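Long-range contact in uncharacterized protein (Bacteroides eggerthii, PDB 4FTD), which is of unknown function but folds as a six-bladed beta-propeller with an immunoglobulin-like domain, and probably takes part in carbohydrate metabolism: residues 228-241 / 276-289. Sequence-based numbering, arbitrary orientation.
Sequences EVIANINVGNIPGA and ISGHKTVDIGNIKV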
# COMPACT_ATOMS: atom_id res chain seq x y z
N GLU A 228 18.49 15.62 18.82
CA GLU A 228 19.92 15.38 18.66
C GLU A 228 20.31 15.72 17.24
O GLU A 228 19.67 15.28 16.30
CB GLU A 228 20.25 13.92 18.94
CG GLU A 228 19.88 13.48 20.35
CD GLU A 228 20.08 11.98 20.58
OE1 GLU A 228 21.24 11.54 20.41
OE2 GLU A 228 19.08 11.27 20.93
N VAL A 229 21.36 16.53 17.07
CA VAL A 229 21.91 16.76 15.74
C VAL A 229 22.75 15.51 15.44
O VAL A 229 23.68 15.22 16.18
CB VAL A 229 22.80 18.00 15.67
CG1 VAL A 229 23.08 18.30 14.21
CG2 VAL A 229 22.15 19.17 16.43
N ILE A 230 22.39 14.79 14.39
CA ILE A 230 23.15 13.60 13.95
C ILE A 230 23.97 13.83 12.68
O ILE A 230 24.81 13.03 12.36
CB ILE A 230 22.26 12.31 13.86
CG1 ILE A 230 21.17 12.40 12.80
CG2 ILE A 230 21.68 12.01 15.23
CD1 ILE A 230 20.47 11.07 12.50
N ALA A 231 23.74 14.94 11.98
CA ALA A 231 24.58 15.33 10.84
C ALA A 231 24.54 16.80 10.66
O ALA A 231 23.50 17.46 10.91
CB ALA A 231 24.11 14.66 9.56
N ASN A 232 25.66 17.33 10.20
CA ASN A 232 25.84 18.71 9.82
C ASN A 232 26.80 18.70 8.61
O ASN A 232 27.99 18.87 8.75
CB ASN A 232 26.29 19.55 11.03
CG ASN A 232 26.22 21.03 10.76
OD1 ASN A 232 26.14 21.44 9.63
ND2 ASN A 232 26.30 21.83 11.79
N ILE A 233 26.22 18.45 7.45
CA ILE A 233 26.93 18.14 6.22
C ILE A 233 27.30 19.42 5.53
O ILE A 233 26.45 20.32 5.31
CB ILE A 233 26.08 17.23 5.31
CG1 ILE A 233 25.79 15.89 6.02
CG2 ILE A 233 26.72 17.06 3.94
CD1 ILE A 233 24.66 15.10 5.40
N ASN A 234 28.60 19.56 5.30
CA ASN A 234 29.17 20.66 4.55
C ASN A 234 29.15 20.21 3.09
O ASN A 234 30.02 19.47 2.67
CB ASN A 234 30.61 20.92 4.97
CG ASN A 234 31.18 22.17 4.34
OD1 ASN A 234 30.80 22.58 3.24
ND2 ASN A 234 32.09 22.80 5.06
N VAL A 235 28.18 20.71 2.33
CA VAL A 235 27.97 20.28 0.95
C VAL A 235 29.16 20.70 0.09
O VAL A 235 29.53 20.00 -0.86
CB VAL A 235 26.61 20.78 0.40
CG1 VAL A 235 26.47 20.46 -1.10
CG2 VAL A 235 25.48 20.10 1.18
N GLY A 236 29.78 21.84 0.45
CA GLY A 236 30.94 22.37 -0.22
C GLY A 236 32.15 21.43 -0.18
O GLY A 236 33.00 21.55 -0.99
N ASN A 237 32.21 20.53 0.80
CA ASN A 237 33.30 19.55 0.93
C ASN A 237 32.95 18.22 0.24
O ASN A 237 33.65 17.25 0.46
CB ASN A 237 33.58 19.28 2.42
CG ASN A 237 34.11 20.50 3.18
OD1 ASN A 237 34.59 21.46 2.59
ND2 ASN A 237 34.05 20.43 4.51
N ILE A 238 31.86 18.14 -0.53
CA ILE A 238 31.50 16.90 -1.25
C ILE A 238 31.83 17.07 -2.74
O ILE A 238 31.10 17.75 -3.45
CB ILE A 238 30.02 16.50 -1.06
CG1 ILE A 238 29.69 16.34 0.44
CG2 ILE A 238 29.73 15.20 -1.82
CD1 ILE A 238 28.20 16.20 0.73
N PRO A 239 32.91 16.44 -3.24
CA PRO A 239 33.17 16.60 -4.70
C PRO A 239 31.99 16.11 -5.56
O PRO A 239 31.46 15.05 -5.31
CB PRO A 239 34.40 15.69 -4.94
CG PRO A 239 35.07 15.64 -3.60
CD PRO A 239 33.93 15.59 -2.61
N GLY A 240 31.57 16.92 -6.54
CA GLY A 240 30.46 16.56 -7.44
C GLY A 240 29.06 16.92 -6.95
O GLY A 240 28.08 16.79 -7.69
N ALA A 241 28.92 17.38 -5.71
CA ALA A 241 27.58 17.70 -5.22
C ALA A 241 27.08 18.94 -5.92
O ALA A 241 27.86 19.77 -6.31
CB ALA A 241 27.57 17.91 -3.69
N ILE A 276 23.61 5.63 7.13
CA ILE A 276 23.24 5.74 8.53
C ILE A 276 23.31 4.33 9.12
O ILE A 276 22.96 3.37 8.46
CB ILE A 276 21.86 6.44 8.71
CG1 ILE A 276 21.53 6.63 10.20
CG2 ILE A 276 20.75 5.66 8.10
CD1 ILE A 276 20.57 7.78 10.48
N SER A 277 23.83 4.23 10.34
CA SER A 277 23.90 2.98 11.09
C SER A 277 23.57 3.22 12.55
O SER A 277 23.76 4.32 13.09
CB SER A 277 25.30 2.34 11.01
OG SER A 277 26.26 3.27 11.48
N GLY A 278 23.07 2.18 13.19
CA GLY A 278 22.68 2.22 14.58
C GLY A 278 21.70 3.34 14.87
O GLY A 278 21.76 3.92 15.92
N HIS A 279 20.83 3.67 13.92
CA HIS A 279 19.79 4.69 14.05
C HIS A 279 20.27 6.14 14.04
O HIS A 279 19.52 6.98 13.61
CB HIS A 279 18.91 4.52 15.30
CG HIS A 279 18.32 3.16 15.46
ND1 HIS A 279 18.98 2.16 16.14
CD2 HIS A 279 17.13 2.64 15.09
CE1 HIS A 279 18.22 1.09 16.17
NE2 HIS A 279 17.10 1.34 15.53
N LYS A 280 21.46 6.43 14.57
CA LYS A 280 21.90 7.81 14.80
C LYS A 280 23.23 8.17 14.23
O LYS A 280 23.62 9.31 14.37
CB LYS A 280 22.09 8.01 16.31
CG LYS A 280 20.87 7.80 17.14
CD LYS A 280 21.25 7.61 18.59
CE LYS A 280 21.65 8.90 19.24
NZ LYS A 280 21.95 8.62 20.68
N THR A 281 23.99 7.21 13.67
CA THR A 281 25.35 7.50 13.25
C THR A 281 25.39 7.68 11.74
O THR A 281 25.19 6.71 11.02
CB THR A 281 26.31 6.35 13.64
OG1 THR A 281 26.22 6.16 15.05
CG2 THR A 281 27.76 6.66 13.30
N VAL A 282 25.66 8.90 11.27
CA VAL A 282 25.73 9.24 9.85
C VAL A 282 27.22 9.17 9.44
O VAL A 282 28.04 9.92 9.95
CB VAL A 282 25.10 10.61 9.58
CG1 VAL A 282 25.29 11.08 8.15
CG2 VAL A 282 23.60 10.57 9.92
N ASP A 283 27.56 8.26 8.53
CA ASP A 283 28.94 8.10 8.03
C ASP A 283 29.33 9.15 6.95
O ASP A 283 29.18 8.90 5.74
CB ASP A 283 29.13 6.66 7.50
CG ASP A 283 30.56 6.36 7.08
OD1 ASP A 283 31.42 7.29 7.11
OD2 ASP A 283 30.82 5.19 6.71
N ILE A 284 29.85 10.29 7.40
CA ILE A 284 30.24 11.41 6.51
C ILE A 284 31.33 11.07 5.51
O ILE A 284 31.32 11.58 4.41
CB ILE A 284 30.54 12.73 7.26
CG1 ILE A 284 31.70 12.59 8.27
CG2 ILE A 284 29.26 13.22 7.91
CD1 ILE A 284 32.00 13.84 9.10
N GLY A 285 32.24 10.17 5.87
CA GLY A 285 33.26 9.70 4.94
C GLY A 285 32.76 8.80 3.82
O GLY A 285 33.49 8.56 2.88
N ASN A 286 31.52 8.30 3.90
CA ASN A 286 30.98 7.46 2.82
C ASN A 286 29.75 8.00 2.12
O ASN A 286 29.00 7.22 1.51
CB ASN A 286 30.79 6.03 3.31
CG ASN A 286 32.07 5.28 3.33
OD1 ASN A 286 32.74 5.19 2.30
ND2 ASN A 286 32.45 4.77 4.48
N ILE A 287 29.54 9.31 2.18
CA ILE A 287 28.49 9.92 1.38
C ILE A 287 28.92 9.76 -0.06
O ILE A 287 30.06 10.06 -0.38
CB ILE A 287 28.29 11.42 1.68
CG1 ILE A 287 27.74 11.57 3.11
CG2 ILE A 287 27.37 12.04 0.61
CD1 ILE A 287 27.73 12.98 3.64
N LYS A 288 28.02 9.26 -0.88
CA LYS A 288 28.26 9.08 -2.31
C LYS A 288 27.37 10.04 -3.10
O LYS A 288 26.23 10.33 -2.72
CB LYS A 288 27.93 7.66 -2.76
CG LYS A 288 28.65 6.51 -2.07
CD LYS A 288 30.16 6.52 -2.22
CE LYS A 288 30.75 5.25 -1.59
NZ LYS A 288 32.08 5.52 -0.99
N VAL A 289 27.89 10.53 -4.22
CA VAL A 289 27.17 11.41 -5.14
C VAL A 289 26.78 10.51 -6.31
O VAL A 289 27.65 9.96 -6.96
CB VAL A 289 28.05 12.58 -5.60
CG1 VAL A 289 27.35 13.37 -6.71
CG2 VAL A 289 28.40 13.47 -4.37
O HOH W 1 18.95 8.61 21.75
O HOH W 2 26.13 11.02 13.30
O HOH W 3 27.64 13.00 10.89
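The side chain of Ile230 crosses those of Lys280 and Val282 at about a right angle and can be followed outward. Its CB is 3.3 Å from Lys280 O, and CG2 meets the same Lys280 O, with Lys280 CB a little farther off. CG1, held between the backbone N and the carbonyl carbon (chi1 65°), passes Val282 CG2; CD1 then finishes 3.9 Å from Ile276 CD1, the two isoleucines crossing at about a right angle. Val282 also sets CG1 against Ala231 CB. Backbone polar groups here meet through water rather than directly: one water lies 2.6 Å from Ile230 O and accepts from Val282 N.

At the edge, Lys280 turns at chi3 (74°) to bring NZ 3.0 Å from Glu228 OE1 in a salt bridge, and a second water links Glu228 OE2 to the same NZ. With an alanine in place of Glu228, the Lys280 ammonium would probably lose its charge partner and its end be free to swing.

Farther along, Ile233 and Ile287 meet tip to tip through their CD1 atoms. Ile238 CG2 presses on Val289 CG2 at a tight 3.4 Å, where Ile238 opens the type II turn that ends at Ala241.

No direct hydrogen bond joins the segments, as fits neighbouring propeller blades: strand 228-233, outermost in its four-stranded sheet and paired with strand 215-220, packs by side chains on strands 270-277 and 281-291 of the next, while Tyr203 of strand 201-207 touches both Ile230 and Ile276.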